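Serine/threonine-protein kinase/endoribonuclease IRE1 (PDB 2BE1) senses unfolded proteins in the endoplasmic reticulum lumen through its lumenal domain, the part crystallised here, and so activates its own kinase and its HAC1-mRNA-splicing endoribonuclease. Local coordinates at residues A[60-64]-A[292-298]; A[65-69]-A[80-86]; A[13-19]-A[243-249]. One frame throughout, in Å; residues are numbered along the deposited sequence.

Interaction 1. Residues A[60-64]-A[292-298]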
loop_
_atom_site.group_PDB
_atom_site.type_symbol
_atom_site.label_atom_id
_atom_site.label_comp_id
_atom_site.label_asym_id
_atom_site.label_seq_id
_atom_site.Cartn_x
_atom_site.Cartn_y
_atom_site.Cartn_z
ATOM N N ILE A 60 8.097 19.074 -6.379
ATOM C CA ILE A 60 6.985 19.757 -5.752
ATOM C C ILE A 60 5.767 18.910 -5.849
ATOM O O ILE A 60 5.394 18.520 -6.955
ATOM C CB ILE A 60 6.667 21.054 -6.490
ATOM C CG1 ILE A 60 7.875 21.981 -6.425
ATOM C CG2 ILE A 60 5.448 21.755 -5.873
ATOM C CD1 ILE A 60 7.912 22.993 -7.434
ATOM N N ILE A 61 5.109 18.632 -4.714
ATOM C CA ILE A 61 3.783 17.926 -4.770
ATOM C C ILE A 61 2.588 18.708 -4.251
ATOM O O ILE A 61 2.692 19.596 -3.366
ATOM C CB ILE A 61 3.806 16.638 -4.049
ATOM C CG1 ILE A 61 3.890 16.926 -2.574
ATOM C CG2 ILE A 61 5.033 15.788 -4.503
ATOM C CD1 ILE A 61 4.731 15.900 -1.910
ATOM N N GLU A 62 1.440 18.434 -4.841
ATOM C CA GLU A 62 0.259 19.115 -4.346
ATOM C C GLU A 62 -0.241 18.229 -3.205
ATOM O O GLU A 62 -0.506 17.029 -3.403
ATOM C CB GLU A 62 -0.805 19.308 -5.409
ATOM C CG GLU A 62 -2.112 19.776 -4.839
ATOM C CD GLU A 62 -3.161 19.971 -5.907
ATOM O OE1 GLU A 62 -3.898 21.006 -5.934
ATOM O OE2 GLU A 62 -3.232 19.085 -6.759
ATOM N N PRO A 63 -0.331 18.790 -1.990
ATOM C CA PRO A 63 -0.664 17.962 -0.851
ATOM C C PRO A 63 -2.138 17.782 -0.885
ATOM O O PRO A 63 -2.862 18.486 -0.178
ATOM C CB PRO A 63 -0.316 18.846 0.338
ATOM C CG PRO A 63 -0.556 20.163 -0.130
ATOM C CD PRO A 63 -0.152 20.191 -1.597
ATOM N N PHE A 64 -2.637 16.913 -1.730
ATOM C CA PHE A 64 -4.069 16.853 -1.791
ATOM C C PHE A 64 -4.445 15.678 -2.632
ATOM O O PHE A 64 -3.780 15.361 -3.617
ATOM C CB PHE A 64 -4.679 18.142 -2.324
ATOM C CG PHE A 64 -6.103 17.998 -2.632
ATOM C CD1 PHE A 64 -7.052 18.181 -1.650
ATOM C CD2 PHE A 64 -6.529 17.574 -3.898
ATOM C CE1 PHE A 64 -8.439 18.005 -1.953
ATOM C CE2 PHE A 64 -7.925 17.402 -4.197
ATOM C CZ PHE A 64 -8.861 17.618 -3.235
ATOM N N ALA A 292 2.538 22.523 -4.255
ATOM C CA ALA A 292 1.677 23.210 -5.239
ATOM C C ALA A 292 0.204 23.167 -4.841
ATOM O O ALA A 292 -0.231 22.237 -4.155
ATOM C CB ALA A 292 1.834 22.598 -6.569
ATOM N N LEU A 293 -0.555 24.161 -5.285
ATOM C CA LEU A 293 -1.993 24.158 -5.137
ATOM C C LEU A 293 -2.542 24.565 -6.499
ATOM O O LEU A 293 -2.430 25.723 -6.925
ATOM C CB LEU A 293 -2.433 25.095 -3.999
ATOM C CG LEU A 293 -1.702 24.903 -2.660
ATOM C CD1 LEU A 293 -2.261 25.797 -1.690
ATOM C CD2 LEU A 293 -1.914 23.566 -2.100
ATOM N N SER A 294 -3.086 23.583 -7.209
ATOM C CA SER A 294 -3.689 23.795 -8.535
ATOM C C SER A 294 -4.905 24.636 -8.383
ATOM O O SER A 294 -5.565 24.619 -7.314
ATOM C CB SER A 294 -4.182 22.476 -9.094
ATOM O OG SER A 294 -5.192 21.872 -8.280
ATOM N N SER A 295 -5.290 25.342 -9.420
ATOM C CA SER A 295 -6.555 26.037 -9.236
ATOM C C SER A 295 -7.775 25.074 -9.356
ATOM O O SER A 295 -8.903 25.464 -8.955
ATOM C CB SER A 295 -6.681 27.189 -10.190
ATOM O OG SER A 295 -6.461 26.686 -11.497
ATOM N N GLN A 296 -7.573 23.847 -9.881
ATOM C CA GLN A 296 -8.644 22.842 -9.849
ATOM C C GLN A 296 -9.051 22.687 -8.404
ATOM O O GLN A 296 -10.195 22.899 -8.019
ATOM C CB GLN A 296 -8.155 21.500 -10.328
ATOM C CG GLN A 296 -7.762 21.455 -11.789
ATOM C CD GLN A 296 -6.848 22.647 -12.163
ATOM O OE1 GLN A 296 -7.321 23.783 -12.354
ATOM N NE2 GLN A 296 -5.544 22.390 -12.272
ATOM N N ASN A 297 -8.075 22.375 -7.572
ATOM C CA ASN A 297 -8.360 22.166 -6.184
ATOM C C ASN A 297 -8.442 23.386 -5.347
ATOM O O ASN A 297 -9.042 23.334 -4.290
ATOM C CB ASN A 297 -7.370 21.192 -5.639
ATOM C CG ASN A 297 -7.382 19.942 -6.443
ATOM O OD1 ASN A 297 -8.398 19.598 -7.053
ATOM N ND2 ASN A 297 -6.258 19.267 -6.499
ATOM N N PHE A 298 -7.860 24.493 -5.764
ATOM C CA PHE A 298 -7.870 25.588 -4.812
ATOM C C PHE A 298 -8.107 26.918 -5.488
ATOM O O PHE A 298 -7.368 27.934 -5.196
ATOM C CB PHE A 298 -6.601 25.643 -3.955
ATOM C CG PHE A 298 -6.286 24.380 -3.257
ATOM C CD1 PHE A 298 -5.553 23.368 -3.903
ATOM C CD2 PHE A 298 -6.744 24.174 -1.963
ATOM C CE1 PHE A 298 -5.277 22.175 -3.223
ATOM C CE2 PHE A 298 -6.453 23.024 -1.249
ATOM C CZ PHE A 298 -5.708 22.022 -1.872
#
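Ala292 N donates to Ile61 O at 3.1 Å, a backbone hydrogen bond that ties strand 290-294 to strand 57-61, and Glu62 CA lies next to Ala292 O in a CA-H...O contact. Past this bond the link passes to side chains. Glu62 keeps its chain extended, with CG trans to the backbone N (chi1 169°), and reaches along segment 292-298. Its OE1 takes two hydrogen bonds from one residue. Ser294 N donates to Glu62 OE1 at 3.0 Å, from above the carboxylate plane. Ser294 OG donates to Glu62 OE1 at 2.8 Å, close to that plane on the syn side. Asn297 ND2 adds a weak third bond to OE1. Ser294 OG also accepts from Asn297 N at 3.0 Å, an ST motif that fixes the hydroxyl beside the acid. Phe64 follows the inverse gamma turn at Pro63. Asn297 CB lies over one face of its ring. The Phe298 ring turns its edge to the Phe64 face, a T-shaped pair with centroids 5.6 Å apart and planes at 76°. Beside these rings, Pro63 CD touches Leu293 CD2 at 3.8 Å. The contact is mostly buried in the lumenal domain and joins two separate three-stranded antiparallel sheets. Tyr70 of strand 68-73 and Leu282 of strand 280-284 pack around Ile60 and Ala292, and Phe298 is the N-cap residue of helix 299-303.

Interaction 2. Residues A[65-69]-A[80-86]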
loop_
_atom_site.group_PDB
_atom_site.type_symbol
_atom_site.label_atom_id
_atom_site.label_comp_id
_atom_site.label_asym_id
_atom_site.label_seq_id
_atom_site.Cartn_x
_atom_site.Cartn_y
_atom_site.Cartn_z
ATOM N N GLY A 65 -5.495 15.001 -2.237
ATOM C CA GLY A 65 -5.853 13.819 -2.937
ATOM C C GLY A 65 -4.727 12.820 -3.037
ATOM O O GLY A 65 -4.049 12.522 -2.040
ATOM N N ASP A 66 -4.562 12.309 -4.258
ATOM C CA ASP A 66 -3.539 11.345 -4.590
ATOM C C ASP A 66 -2.162 11.878 -4.361
ATOM O O ASP A 66 -1.197 11.154 -4.500
ATOM C CB ASP A 66 -3.659 10.986 -6.040
ATOM C CG ASP A 66 -4.652 9.843 -6.281
ATOM O OD1 ASP A 66 -5.202 9.250 -5.310
ATOM O OD2 ASP A 66 -4.890 9.504 -7.469
ATOM N N GLY A 67 -2.086 13.156 -3.999
ATOM C CA GLY A 67 -0.835 13.892 -3.952
ATOM C C GLY A 67 -0.165 14.018 -5.317
ATOM O O GLY A 67 0.796 13.270 -5.641
ATOM N N ASN A 68 -0.650 14.966 -6.125
ATOM C CA ASN A 68 -0.077 15.136 -7.451
ATOM C C ASN A 68 1.342 15.712 -7.580
ATOM O O ASN A 68 1.755 16.560 -6.823
ATOM C CB ASN A 68 -1.026 15.920 -8.288
ATOM C CG ASN A 68 -1.176 15.307 -9.643
ATOM O OD1 ASN A 68 -2.311 14.974 -10.052
ATOM N ND2 ASN A 68 -0.023 15.091 -10.361
ATOM N N ILE A 69 2.089 15.271 -8.566
ATOM C CA ILE A 69 3.472 15.690 -8.694
ATOM C C ILE A 69 3.687 16.740 -9.765
ATOM O O ILE A 69 3.335 16.530 -10.950
ATOM C CB ILE A 69 4.356 14.545 -9.072
ATOM C CG1 ILE A 69 4.278 13.505 -7.968
ATOM C CG2 ILE A 69 5.786 15.072 -9.457
ATOM C CD1 ILE A 69 4.518 12.181 -8.472
ATOM N N LYS A 80 3.728 20.123 -14.855
ATOM C CA LYS A 80 2.911 19.153 -14.184
ATOM C C LYS A 80 3.258 17.776 -14.698
ATOM O O LYS A 80 3.110 17.505 -15.877
ATOM C CB LYS A 80 1.429 19.414 -14.380
ATOM C CG LYS A 80 0.590 18.516 -13.524
ATOM C CD LYS A 80 -0.829 19.003 -13.530
ATOM C CE LYS A 80 -1.790 17.895 -13.087
ATOM N NZ LYS A 80 -1.247 16.553 -13.396
ATOM N N LEU A 81 3.725 16.893 -13.831
ATOM C CA LEU A 81 3.940 15.556 -14.278
ATOM C C LEU A 81 2.612 14.832 -14.270
ATOM O O LEU A 81 1.719 15.148 -13.428
ATOM C CB LEU A 81 4.917 14.860 -13.371
ATOM C CG LEU A 81 6.310 15.407 -13.520
ATOM C CD1 LEU A 81 7.186 14.331 -12.977
ATOM C CD2 LEU A 81 6.577 15.610 -14.972
ATOM N N PRO A 82 2.479 13.850 -15.188
ATOM C CA PRO A 82 1.288 13.003 -15.309
ATOM C C PRO A 82 1.318 11.863 -14.290
ATOM O O PRO A 82 1.051 10.739 -14.621
ATOM C CB PRO A 82 1.402 12.469 -16.751
ATOM C CG PRO A 82 2.887 12.405 -17.016
ATOM C CD PRO A 82 3.521 13.496 -16.182
ATOM N N LEU A 83 1.667 12.153 -13.052
ATOM C CA LEU A 83 1.940 11.116 -12.060
ATOM C C LEU A 83 1.460 11.628 -10.737
ATOM O O LEU A 83 1.363 12.850 -10.545
ATOM C CB LEU A 83 3.443 10.866 -11.969
ATOM C CG LEU A 83 4.154 10.380 -13.249
ATOM C CD1 LEU A 83 5.606 10.074 -12.912
ATOM C CD2 LEU A 83 3.472 9.152 -13.927
ATOM N N SER A 84 1.175 10.707 -9.831
ATOM C CA SER A 84 0.571 11.033 -8.573
ATOM C C SER A 84 1.406 10.283 -7.580
ATOM O O SER A 84 1.984 9.230 -7.863
ATOM C CB SER A 84 -0.896 10.569 -8.654
ATOM O OG SER A 84 -1.350 9.685 -7.629
ATOM N N ILE A 85 1.527 10.794 -6.395
ATOM C CA ILE A 85 2.268 9.979 -5.497
ATOM C C ILE A 85 1.639 8.664 -5.121
ATOM O O ILE A 85 2.346 7.720 -5.109
ATOM C CB ILE A 85 2.724 10.699 -4.302
ATOM C CG1 ILE A 85 4.139 11.120 -4.588
ATOM C CG2 ILE A 85 2.739 9.762 -3.079
ATOM C CD1 ILE A 85 4.566 12.150 -3.708
ATOM N N ARG A 86 0.342 8.597 -4.806
ATOM C CA ARG A 86 -0.326 7.319 -4.571
ATOM C C ARG A 86 0.070 6.444 -5.730
ATOM O O ARG A 86 0.709 5.417 -5.564
ATOM C CB ARG A 86 -1.853 7.451 -4.511
ATOM C CG ARG A 86 -2.597 6.157 -4.923
ATOM C CD ARG A 86 -4.088 6.245 -4.807
ATOM N NE ARG A 86 -4.479 5.866 -3.455
ATOM C CZ ARG A 86 -4.849 6.711 -2.463
ATOM N NH1 ARG A 86 -4.941 8.063 -2.611
ATOM N NH2 ARG A 86 -5.166 6.198 -1.265
#
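The carboxylate of Asp66 meets the guanidinium of Arg86 at its edge, with the two planes turned 48° apart. Asp66 OD1 takes the hydrogen bond from Arg86 NH1 on its anti side at 3.0 Å, which makes a salt bridge. Arg86 bends at chi3 (-88°), which turns NH1 toward Asp66 OD1. This pair lies just past the open end of the beta hairpin of strands 68-73 and 77-84. Asn68 and Ser84 form an antiparallel non-hydrogen-bonded pair. Ile69 N donates to Leu83 O, and Leu81 N donates to Ile69 O at 2.9 Å. Between those two bonds the chain turns a corner at Pro82, the centre of an inverse gamma turn. Ile69 packs against the residues on both sides of the corner. Its CG2 branch touches Leu81 CD1, and Ile69 CD1 lies 3.9 Å from Leu83 CB and 4.0 Å from Ile85 CG1. Ile61 and Val189 pack on Ile85 from outside the hairpin. Helix 85-89 starts where the second strand stops. Ser84 is its N-cap, and Ser84 OG bonds to Gln87 N. Two carbonyls before the first strand hold the first turn: Gly67 O accepts from Ile85 N, and Asp66 O accepts from Arg86 N at 3.0 Å, almost straight at 178°.

Interaction 3. Residues A[13-19]-A[243-249]; sequences LIAADVE and GIIVGLF
Leu13 and Leu248 both swing CG to the far side of the backbone N (chi1 -150° and -153°), which brings Leu13 CD2 against Leu248 CD1. They lie on the two partners of an antiparallel strand pair, 8-17 with 245-254, that contains a classic beta bulge. Ile14 and Phe249 are a hydrogen-bonded pair, with Ile14 N to Phe249 O at 2.8 Å. On the same face Ile14 CG2 touches Phe249 CD1 at 4.0 Å. Ala15 CB lies on the other face with Leu248 and Ile245, 4.0 Å from Leu248 CD1. Ala16 pairs with Gly247, and the lack of a side chain there leaves room for Ala16 CB close above Gly247 CA. Trp194 of strand 190-195 packs on Ala16 and Phe249. The bulge shifts the register by one, so that Asp17 pairs with Ile245. The Asp17 carboxylate is held by partners outside the pair, with OD1 bonded to His23 NE2 and OD2 to Gly21 N. Val18 N still reaches Ile244 O at 2.8 Å, while Val18 CB rests on Val246 CG1. At the bulge itself Ala16 O accepts twice, from Val246 N at 2.9 Å and from Gly247 N at 3.0 Å.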
loop_
_atom_site.group_PDB
_atom_site.type_symbol
_atom_site.label_atom_id
_atom_site.label_comp_id
_atom_site.label_asym_id
_atom_site.label_seq_id
_atom_site.Cartn_x
_atom_site.Cartn_y
_atom_site.Cartn_z
ATOM N N LEU A 13 -16.728 21.879 11.919
ATOM C CA LEU A 13 -16.152 21.648 10.629
ATOM C C LEU A 13 -14.739 21.363 10.999
ATOM O O LEU A 13 -14.221 21.910 11.979
ATOM C CB LEU A 13 -16.166 22.929 9.822
ATOM C CG LEU A 13 -16.266 22.930 8.302
ATOM C CD1 LEU A 13 -16.626 24.321 7.863
ATOM C CD2 LEU A 13 -14.951 22.626 7.722
ATOM N N ILE A 14 -14.098 20.523 10.203
ATOM C CA ILE A 14 -12.770 20.147 10.508
ATOM C C ILE A 14 -11.799 20.435 9.395
ATOM O O ILE A 14 -12.004 20.010 8.218
ATOM C CB ILE A 14 -12.767 18.761 10.931
ATOM C CG1 ILE A 14 -13.022 18.816 12.392
ATOM C CG2 ILE A 14 -11.428 18.151 10.764
ATOM C CD1 ILE A 14 -13.216 17.441 12.923
ATOM N N ALA A 15 -10.744 21.150 9.810
ATOM C CA ALA A 15 -9.745 21.656 8.941
ATOM C C ALA A 15 -8.471 21.008 9.245
ATOM O O ALA A 15 -8.143 20.807 10.427
ATOM C CB ALA A 15 -9.593 23.042 9.171
ATOM N N ALA A 16 -7.774 20.676 8.149
ATOM C CA ALA A 16 -6.344 20.297 8.100
ATOM C C ALA A 16 -5.449 21.394 7.449
ATOM O O ALA A 16 -5.737 21.842 6.317
ATOM C CB ALA A 16 -6.242 19.115 7.315
ATOM N N ASP A 17 -4.392 21.834 8.148
ATOM C CA ASP A 17 -3.393 22.782 7.575
ATOM C C ASP A 17 -2.202 22.027 6.933
ATOM O O ASP A 17 -1.911 20.884 7.298
ATOM C CB ASP A 17 -2.907 23.782 8.645
ATOM C CG ASP A 17 -2.083 23.109 9.785
ATOM O OD1 ASP A 17 -2.147 23.478 10.995
ATOM O OD2 ASP A 17 -1.326 22.186 9.455
ATOM N N VAL A 18 -1.501 22.678 6.007
ATOM C CA VAL A 18 -0.400 22.041 5.265
ATOM C C VAL A 18 0.825 21.734 6.132
ATOM O O VAL A 18 1.740 21.020 5.676
ATOM C CB VAL A 18 0.010 22.847 3.987
ATOM C CG1 VAL A 18 0.865 24.005 4.341
ATOM C CG2 VAL A 18 0.765 22.018 3.054
ATOM N N GLU A 19 0.870 22.245 7.367
ATOM C CA GLU A 19 1.854 21.736 8.343
ATOM C C GLU A 19 1.438 20.441 9.056
ATOM O O GLU A 19 2.227 19.834 9.771
ATOM C CB GLU A 19 2.217 22.802 9.315
ATOM C CG GLU A 19 2.707 23.925 8.538
ATOM C CD GLU A 19 4.190 23.852 8.268
ATOM O OE1 GLU A 19 4.881 23.353 9.178
ATOM O OE2 GLU A 19 4.668 24.325 7.192
ATOM N N GLY A 243 -0.844 27.220 9.167
ATOM C CA GLY A 243 -0.377 26.953 7.817
ATOM C C GLY A 243 -1.565 26.992 6.868
ATOM O O GLY A 243 -2.773 26.992 7.336
ATOM N N ILE A 244 -1.279 27.044 5.547
ATOM C CA ILE A 244 -2.413 27.158 4.640
ATOM C C ILE A 244 -3.335 25.908 4.687
ATOM O O ILE A 244 -2.868 24.780 4.863
ATOM C CB ILE A 244 -2.110 27.716 3.286
ATOM C CG1 ILE A 244 -2.841 26.908 2.295
ATOM C CG2 ILE A 244 -0.638 27.802 2.910
ATOM C CD1 ILE A 244 -2.931 27.709 1.015
ATOM N N ILE A 245 -4.654 26.123 4.673
ATOM C CA ILE A 245 -5.580 25.007 4.893
ATOM C C ILE A 245 -5.921 24.280 3.643
ATOM O O ILE A 245 -6.480 24.854 2.691
ATOM C CB ILE A 245 -6.815 25.386 5.608
ATOM C CG1 ILE A 245 -6.464 25.185 7.041
ATOM C CG2 ILE A 245 -7.962 24.412 5.311
ATOM C CD1 ILE A 245 -7.199 26.081 7.822
ATOM N N VAL A 246 -5.617 22.991 3.678
ATOM C CA VAL A 246 -5.584 22.195 2.490
ATOM C C VAL A 246 -6.518 20.966 2.622
ATOM O O VAL A 246 -6.846 20.328 1.607
ATOM C CB VAL A 246 -4.149 21.796 2.202
ATOM C CG1 VAL A 246 -3.534 21.011 3.386
ATOM C CG2 VAL A 246 -4.135 20.952 1.035
ATOM N N GLY A 247 -6.959 20.653 3.853
ATOM C CA GLY A 247 -7.997 19.630 4.076
ATOM C C GLY A 247 -9.252 20.130 4.791
ATOM O O GLY A 247 -9.158 20.918 5.779
ATOM N N LEU A 248 -10.436 19.687 4.321
ATOM C CA LEU A 248 -11.685 20.257 4.899
ATOM C C LEU A 248 -12.901 19.305 5.155
ATOM O O LEU A 248 -13.477 18.749 4.189
ATOM C CB LEU A 248 -12.092 21.452 4.038
ATOM C CG LEU A 248 -12.888 22.447 4.855
ATOM C CD1 LEU A 248 -12.116 22.676 6.098
ATOM C CD2 LEU A 248 -13.074 23.783 4.136
ATOM N N PHE A 249 -13.333 19.090 6.404
ATOM C CA PHE A 249 -14.471 18.109 6.551
ATOM C C PHE A 249 -15.733 18.636 7.168
ATOM O O PHE A 249 -15.687 19.372 8.164
ATOM C CB PHE A 249 -14.084 16.889 7.327
ATOM C CG PHE A 249 -12.956 16.128 6.728
ATOM C CD1 PHE A 249 -11.644 16.247 7.230
ATOM C CD2 PHE A 249 -13.186 15.257 5.672
ATOM C CE1 PHE A 249 -10.577 15.484 6.675
ATOM C CE2 PHE A 249 -12.133 14.497 5.104
ATOM C CZ PHE A 249 -10.816 14.626 5.597
#

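Along the chain the segments come in the order 13-19, 60-64, 65-69, 80-86, 243-249 and 292-298. Interaction 2 is nested inside the loops closed by interactions 1 and 3, while those two cross. Interactions 1 and 2 have centres about 9 Å apart and share the sheet of strands 57-61, 68-73 and 77-84. Glu62 N probably donates to Asn68 O there, and Ile61 also packs on Ile69. Interaction 3 belongs to a separate five-stranded sheet, its centre about 13 Å from that of interaction 1. Val246 touches Pro63 and Phe298, and Ile244 touches Leu293. The centres of interactions 2 and 3 are about 19 Å apart and the two do not touch. Interaction 1 therefore bridges them, and distant parts of the sequence close up one lumenal domain.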